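Local coordinates for putative ArsC family related protein (Bacteroides fragilis, PDB 3GKX), which is of unknown function but belongs to the ArsC family, so it may carry out thiol-based redox chemistry like that of related arsenate reductases, at residues R34-D39 / V96-V101; E44-W49 / K58-T63. All coordinates share one frame; numbering follows the deposited sequence.

Contact 1 of 2, residues R34-D39 / V96-V101; sequences RLIVDD and VKRPLV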
loop_
_atom_site.group_PDB
_atom_site.type_symbol
_atom_site.label_atom_id
_atom_site.label_comp_id
_atom_site.label_asym_id
_atom_site.label_seq_id
_atom_site.Cartn_x
_atom_site.Cartn_y
_atom_site.Cartn_z
ATOM N N ARG B 34 -8.650 2.752 22.068
ATOM C CA ARG B 34 -7.225 2.926 22.376
ATOM C C ARG B 34 -6.783 4.304 21.871
ATOM O O ARG B 34 -7.058 4.700 20.719
ATOM C CB ARG B 34 -6.364 1.790 21.805
ATOM C CG ARG B 34 -4.847 1.970 21.944
ATOM C CD ARG B 34 -4.055 0.717 21.512
ATOM N NE ARG B 34 -2.626 1.008 21.322
ATOM C CZ ARG B 34 -1.700 0.112 20.984
ATOM N NH1 ARG B 34 -0.449 0.509 20.846
ATOM N NH2 ARG B 34 -2.011 -1.177 20.783
ATOM N N LEU B 35 -6.114 5.031 22.763
ATOM C CA LEU B 35 -5.643 6.380 22.532
ATOM C C LEU B 35 -4.273 6.274 21.886
ATOM O O LEU B 35 -3.281 5.874 22.539
ATOM C CB LEU B 35 -5.541 7.145 23.858
ATOM C CG LEU B 35 -6.727 7.132 24.837
ATOM C CD1 LEU B 35 -6.256 7.295 26.311
ATOM C CD2 LEU B 35 -7.828 8.163 24.475
ATOM N N ILE B 36 -4.219 6.635 20.602
ATOM C CA ILE B 36 -3.005 6.542 19.798
ATOM C C ILE B 36 -1.809 7.341 20.359
ATOM O O ILE B 36 -0.657 7.005 20.090
ATOM C CB ILE B 36 -3.302 6.970 18.348
ATOM C CG1 ILE B 36 -2.401 6.237 17.353
ATOM C CG2 ILE B 36 -3.259 8.517 18.177
ATOM C CD1 ILE B 36 -2.891 6.399 15.917
ATOM N N VAL B 37 -2.075 8.398 21.128
ATOM C CA VAL B 37 -0.995 9.205 21.671
ATOM C C VAL B 37 -0.495 8.691 23.027
ATOM O O VAL B 37 0.703 8.489 23.191
ATOM C CB VAL B 37 -1.365 10.710 21.705
ATOM C CG1 VAL B 37 -0.248 11.528 22.332
ATOM C CG2 VAL B 37 -1.643 11.195 20.278
ATOM N N ASP B 38 -1.399 8.475 23.982
ATOM C CA ASP B 38 -1.041 7.892 25.288
ATOM C C ASP B 38 -0.473 6.482 25.159
ATOM O O ASP B 38 0.491 6.126 25.818
ATOM C CB ASP B 38 -2.242 7.858 26.231
ATOM C CG ASP B 38 -2.820 9.245 26.512
ATOM O OD1 ASP B 38 -3.320 9.895 25.563
ATOM O OD2 ASP B 38 -2.805 9.676 27.691
ATOM N N ASP B 39 -1.066 5.671 24.310
ATOM C CA ASP B 39 -0.572 4.320 24.140
ATOM C C ASP B 39 -0.228 4.113 22.656
ATOM O O ASP B 39 -1.009 3.567 21.871
ATOM C CB ASP B 39 -1.578 3.307 24.705
ATOM C CG ASP B 39 -1.121 1.863 24.541
ATOM O OD1 ASP B 39 0.070 1.622 24.225
ATOM O OD2 ASP B 39 -1.974 0.960 24.709
ATOM N N VAL B 96 1.698 9.298 14.199
ATOM C CA VAL B 96 0.912 8.246 13.504
ATOM C C VAL B 96 -0.426 8.780 12.965
ATOM O O VAL B 96 -1.166 9.432 13.688
ATOM C CB VAL B 96 0.638 7.023 14.420
ATOM C CG1 VAL B 96 0.091 5.890 13.627
ATOM C CG2 VAL B 96 1.927 6.589 15.137
ATOM N N LYS B 97 -0.731 8.507 11.695
ATOM C CA LYS B 97 -2.065 8.778 11.157
ATOM C C LYS B 97 -3.172 8.225 12.079
ATOM O O LYS B 97 -3.026 7.137 12.659
ATOM C CB LYS B 97 -2.189 8.156 9.770
ATOM C CG LYS B 97 -3.472 8.510 9.031
ATOM C CD LYS B 97 -3.327 9.844 8.311
ATOM C CE LYS B 97 -4.464 10.054 7.328
ATOM N NZ LYS B 97 -5.686 10.612 7.972
ATOM N N ARG B 98 -4.270 8.965 12.187
ATOM C CA ARG B 98 -5.415 8.554 13.000
ATOM C C ARG B 98 -6.728 8.985 12.353
ATOM O O ARG B 98 -6.764 9.974 11.632
ATOM C CB ARG B 98 -5.309 9.143 14.406
ATOM C CG ARG B 98 -5.539 10.625 14.426
ATOM C CD ARG B 98 -4.645 11.304 15.402
ATOM N NE ARG B 98 -4.915 12.736 15.397
ATOM C CZ ARG B 98 -4.055 13.663 15.794
ATOM N NH1 ARG B 98 -2.862 13.308 16.234
ATOM N NH2 ARG B 98 -4.400 14.941 15.759
ATOM N N PRO B 99 -7.809 8.221 12.588
ATOM C CA PRO B 99 -7.771 6.998 13.405
ATOM C C PRO B 99 -7.195 5.825 12.602
ATOM O O PRO B 99 -7.005 5.951 11.376
ATOM C CB PRO B 99 -9.241 6.771 13.760
ATOM C CG PRO B 99 -9.982 7.262 12.584
ATOM C CD PRO B 99 -9.149 8.429 11.992
ATOM N N LEU B 100 -6.869 4.742 13.306
ATOM C CA LEU B 100 -6.526 3.438 12.724
ATOM C C LEU B 100 -7.492 2.456 13.310
ATOM O O LEU B 100 -7.835 2.574 14.504
ATOM C CB LEU B 100 -5.131 2.974 13.150
ATOM C CG LEU B 100 -4.005 3.873 12.723
ATOM C CD1 LEU B 100 -2.606 3.276 13.045
ATOM C CD2 LEU B 100 -4.207 4.085 11.229
ATOM N N VAL B 101 -7.908 1.475 12.512
ATOM C CA VAL B 101 -8.679 0.321 12.985
ATOM C C VAL B 101 -7.904 -0.935 12.585
ATOM O O VAL B 101 -7.430 -1.048 11.460
ATOM C CB VAL B 101 -10.117 0.283 12.414
ATOM C CG1 VAL B 101 -10.900 -0.917 12.963
ATOM C CG2 VAL B 101 -10.849 1.510 12.783
#

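Contact 2 of 2, residues E44-W49 / K58-T63; sequences EELKAW and KKFFNT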
loop_
_atom_site.group_PDB
_atom_site.type_symbol
_atom_site.label_atom_id
_atom_site.label_comp_id
_atom_site.label_asym_id
_atom_site.label_seq_id
_atom_site.Cartn_x
_atom_site.Cartn_y
_atom_site.Cartn_z
ATOM N N GLU B 44 6.803 -3.526 16.822
ATOM C CA GLU B 44 6.301 -4.882 16.558
ATOM C C GLU B 44 4.852 -4.815 16.013
ATOM O O GLU B 44 4.471 -5.566 15.121
ATOM C CB GLU B 44 6.379 -5.749 17.806
ATOM C CG GLU B 44 7.816 -5.982 18.368
ATOM C CD GLU B 44 8.220 -5.000 19.475
ATOM O OE1 GLU B 44 7.978 -3.779 19.360
ATOM O OE2 GLU B 44 8.816 -5.446 20.489
ATOM N N GLU B 45 4.069 -3.872 16.520
ATOM C CA GLU B 45 2.740 -3.657 16.001
ATOM C C GLU B 45 2.752 -3.093 14.582
ATOM O O GLU B 45 2.150 -3.657 13.671
ATOM C CB GLU B 45 1.954 -2.745 16.929
ATOM C CG GLU B 45 1.429 -3.508 18.126
ATOM C CD GLU B 45 1.000 -2.599 19.245
ATOM O OE1 GLU B 45 1.366 -1.407 19.260
ATOM O OE2 GLU B 45 0.289 -3.096 20.109
ATOM N N LEU B 46 3.467 -1.988 14.409
ATOM C CA LEU B 46 3.535 -1.340 13.132
ATOM C C LEU B 46 3.971 -2.312 12.053
ATOM O O LEU B 46 3.492 -2.255 10.899
ATOM C CB LEU B 46 4.473 -0.146 13.239
ATOM C CG LEU B 46 3.740 0.969 13.992
ATOM C CD1 LEU B 46 4.669 2.128 14.409
ATOM C CD2 LEU B 46 2.601 1.465 13.167
ATOM N N LYS B 47 4.890 -3.206 12.430
ATOM C CA LYS B 47 5.423 -4.168 11.477
ATOM C C LYS B 47 4.397 -5.218 11.078
ATOM O O LYS B 47 4.528 -5.819 10.039
ATOM C CB LYS B 47 6.702 -4.825 12.012
ATOM C CG LYS B 47 7.996 -4.076 11.646
ATOM C CD LYS B 47 9.248 -4.892 12.035
ATOM C CE LYS B 47 10.546 -4.174 11.581
ATOM N NZ LYS B 47 11.751 -4.449 12.433
ATOM N N ALA B 48 3.391 -5.451 11.905
ATOM C CA ALA B 48 2.248 -6.315 11.521
ATOM C C ALA B 48 1.126 -5.495 10.862
ATOM O O ALA B 48 0.496 -5.935 9.891
ATOM C CB ALA B 48 1.713 -7.070 12.745
ATOM N N TRP B 49 0.875 -4.294 11.379
ATOM C CA TRP B 49 -0.270 -3.506 10.869
ATOM C C TRP B 49 -0.070 -2.953 9.468
ATOM O O TRP B 49 -1.022 -2.888 8.711
ATOM C CB TRP B 49 -0.669 -2.380 11.808
ATOM C CG TRP B 49 -1.066 -2.890 13.143
ATOM C CD1 TRP B 49 -1.406 -4.169 13.453
ATOM C CD2 TRP B 49 -1.203 -2.124 14.363
ATOM N NE1 TRP B 49 -1.710 -4.257 14.796
ATOM C CE2 TRP B 49 -1.596 -3.019 15.372
ATOM C CE3 TRP B 49 -0.990 -0.786 14.699
ATOM C CZ2 TRP B 49 -1.779 -2.623 16.694
ATOM C CZ3 TRP B 49 -1.190 -0.389 16.012
ATOM C CH2 TRP B 49 -1.578 -1.305 16.990
ATOM N N LYS B 58 4.610 5.614 4.364
ATOM C CA LYS B 58 4.336 7.061 4.510
ATOM C C LYS B 58 2.869 7.399 4.805
ATOM O O LYS B 58 2.605 8.407 5.450
ATOM C CB LYS B 58 4.904 7.880 3.345
ATOM C CG LYS B 58 4.503 7.405 1.988
ATOM C CD LYS B 58 5.208 8.231 0.947
ATOM C CE LYS B 58 4.768 7.842 -0.449
ATOM N NZ LYS B 58 4.814 6.401 -0.658
ATOM N N LYS B 59 1.933 6.533 4.385
ATOM C CA LYS B 59 0.497 6.750 4.622
ATOM C C LYS B 59 0.115 6.614 6.092
ATOM O O LYS B 59 -1.008 6.932 6.485
ATOM C CB LYS B 59 -0.381 5.801 3.795
ATOM C CG LYS B 59 -0.346 5.966 2.262
ATOM C CD LYS B 59 -0.671 7.366 1.858
ATOM C CE LYS B 59 -1.687 7.412 0.743
ATOM N NZ LYS B 59 -2.205 8.837 0.651
ATOM N N PHE B 60 1.038 6.123 6.898
ATOM C CA PHE B 60 0.804 6.014 8.342
ATOM C C PHE B 60 1.278 7.247 9.076
ATOM O O PHE B 60 1.303 7.256 10.307
ATOM C CB PHE B 60 1.506 4.787 8.906
ATOM C CG PHE B 60 0.719 3.516 8.718
ATOM C CD1 PHE B 60 0.125 2.874 9.820
ATOM C CD2 PHE B 60 0.537 2.973 7.431
ATOM C CE1 PHE B 60 -0.624 1.685 9.645
ATOM C CE2 PHE B 60 -0.198 1.816 7.264
ATOM C CZ PHE B 60 -0.776 1.168 8.378
ATOM N N PHE B 61 1.671 8.284 8.327
ATOM C CA PHE B 61 2.054 9.532 8.947
ATOM C C PHE B 61 0.899 10.522 9.047
ATOM O O PHE B 61 0.119 10.704 8.119
ATOM C CB PHE B 61 3.323 10.135 8.299
ATOM C CG PHE B 61 4.608 9.470 8.766
ATOM C CD1 PHE B 61 5.328 9.989 9.840
ATOM C CD2 PHE B 61 5.066 8.289 8.167
ATOM C CE1 PHE B 61 6.507 9.358 10.282
ATOM C CE2 PHE B 61 6.240 7.651 8.599
ATOM C CZ PHE B 61 6.955 8.184 9.657
ATOM N N ASN B 62 0.792 11.114 10.224
ATOM C CA ASN B 62 -0.097 12.253 10.499
ATOM C C ASN B 62 0.444 13.578 9.877
ATOM O O ASN B 62 1.114 14.351 10.535
ATOM C CB ASN B 62 -0.289 12.335 12.020
ATOM C CG ASN B 62 -1.085 13.536 12.468
ATOM O OD1 ASN B 62 -2.025 13.973 11.800
ATOM N ND2 ASN B 62 -0.725 14.070 13.636
ATOM N N THR B 63 0.154 13.808 8.595
ATOM C CA THR B 63 0.676 14.975 7.855
ATOM C C THR B 63 -0.077 16.287 8.173
ATOM O O THR B 63 0.137 17.321 7.544
ATOM C CB THR B 63 0.699 14.711 6.323
ATOM O OG1 THR B 63 -0.419 13.890 5.977
ATOM C CG2 THR B 63 1.958 13.947 5.916
#

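Contact 1 of 2, residues R34-D39 / V96-V101
I36 packs its tip against V96, K97, R98 and L100. Most of the apolar contacts come from CD1. It lies 3.8 Å from CG1 of V96 and 4.2 Å from CG of L100. I36 CD1 also lies 4.0 Å from CB of R98, whose side chain runs at about a right angle to that of I36. CG2 of I36 lies beside CD of R98. I36 carries CG1 roughly opposite its backbone N (chi1 -150°), and the next bond is extended, so CD1 projects toward 96-101.

CD1 of I36 sits 3.3 Å from the carbonyl O of K97, a close approach of a methyl to a peptide oxygen.

The fold is thioredoxin-like. Strand 7-10 lies between strands 32-35 and 100-102, and I36 and L100 each share backbone bonds with it, through Q10 and L9. The peptide R98-P99 is cis, as expected for the cis-proline loop of this fold. P99 packs on T16 and C17 at the start of helix 15-26, where C14 and C17 form a CxxC pattern that probably marks the active site.

Within the two segments, the side-chain hydrogen bonds all lie in 34-39. R34 turns its guanidinium edge to O of D39. NE of R34 bonds that O at 3.1 Å (158° at the hydrogen), and NH1 of R34 reaches the same O at 3.3 Å. NH2 of R34 pairs with E45. OD2 of D39 lies over one face of the group, 3.4 Å from NE of R34, in a purely electrostatic pairing. The backbone N of D39 bonds O of L35 at 2.8 Å and closes the turn.

Contact 2 of 2, residues E44-W49 / K58-T63
F60 points its ring at L46 and W49 of helix 43-53. The contact lies in the helical part of the chain between strands 32-35 and 100-102 of the thioredoxin-like fold. F60 ends the short 3-10 segment 58-60, and the backbone N of F61 bonds O of K58 there at 3.0 Å.

From CB, which is directed toward the helix, CG of F60 swings opposite the carbonyl carbon (chi1 -82°). One flank of the ring then runs along the helix. CD1 meets CD2 of L46 at 4.4 Å, an apolar contact made obliquely to the ring. Further out, CE1 comes within 4.6 Å of CB of W49. At the tip, CZ lies 4.1 Å from the backbone O of W49, again obliquely. The F60 side chain also touches I50 and S53 of the same helix and L89 of helix 82-89. L89 is a shared neighbour, since L46 touches it too.

F60 reaches W49 at CB and the backbone O, not at the indole. One helical turn earlier, O of E45 takes a 2.7 Å bond from N of W49. CB of E45 stands 3.7 Å above one face of the indole, toward its rim.

Both contacts are buried and lie at similar depth, their centres about 10 Å apart. Contact 1 joins the turn after strand 32-35 to the loop leading into strand 100-102, beside the probable active site. Contact 2 joins a helix to a loop in the helical region between those strands. In contact 1 an aliphatic tip meets apolar groups, a peptide oxygen and the aliphatic part of R98. In contact 2 an aromatic ring meets a leucine and a helix carbonyl. They are tied directly: N of K97 probably bonds O of F60 at 2.8 Å, and R34 NH2 forms a salt bridge with E45 OE2. N62 also packs against V96 and R98.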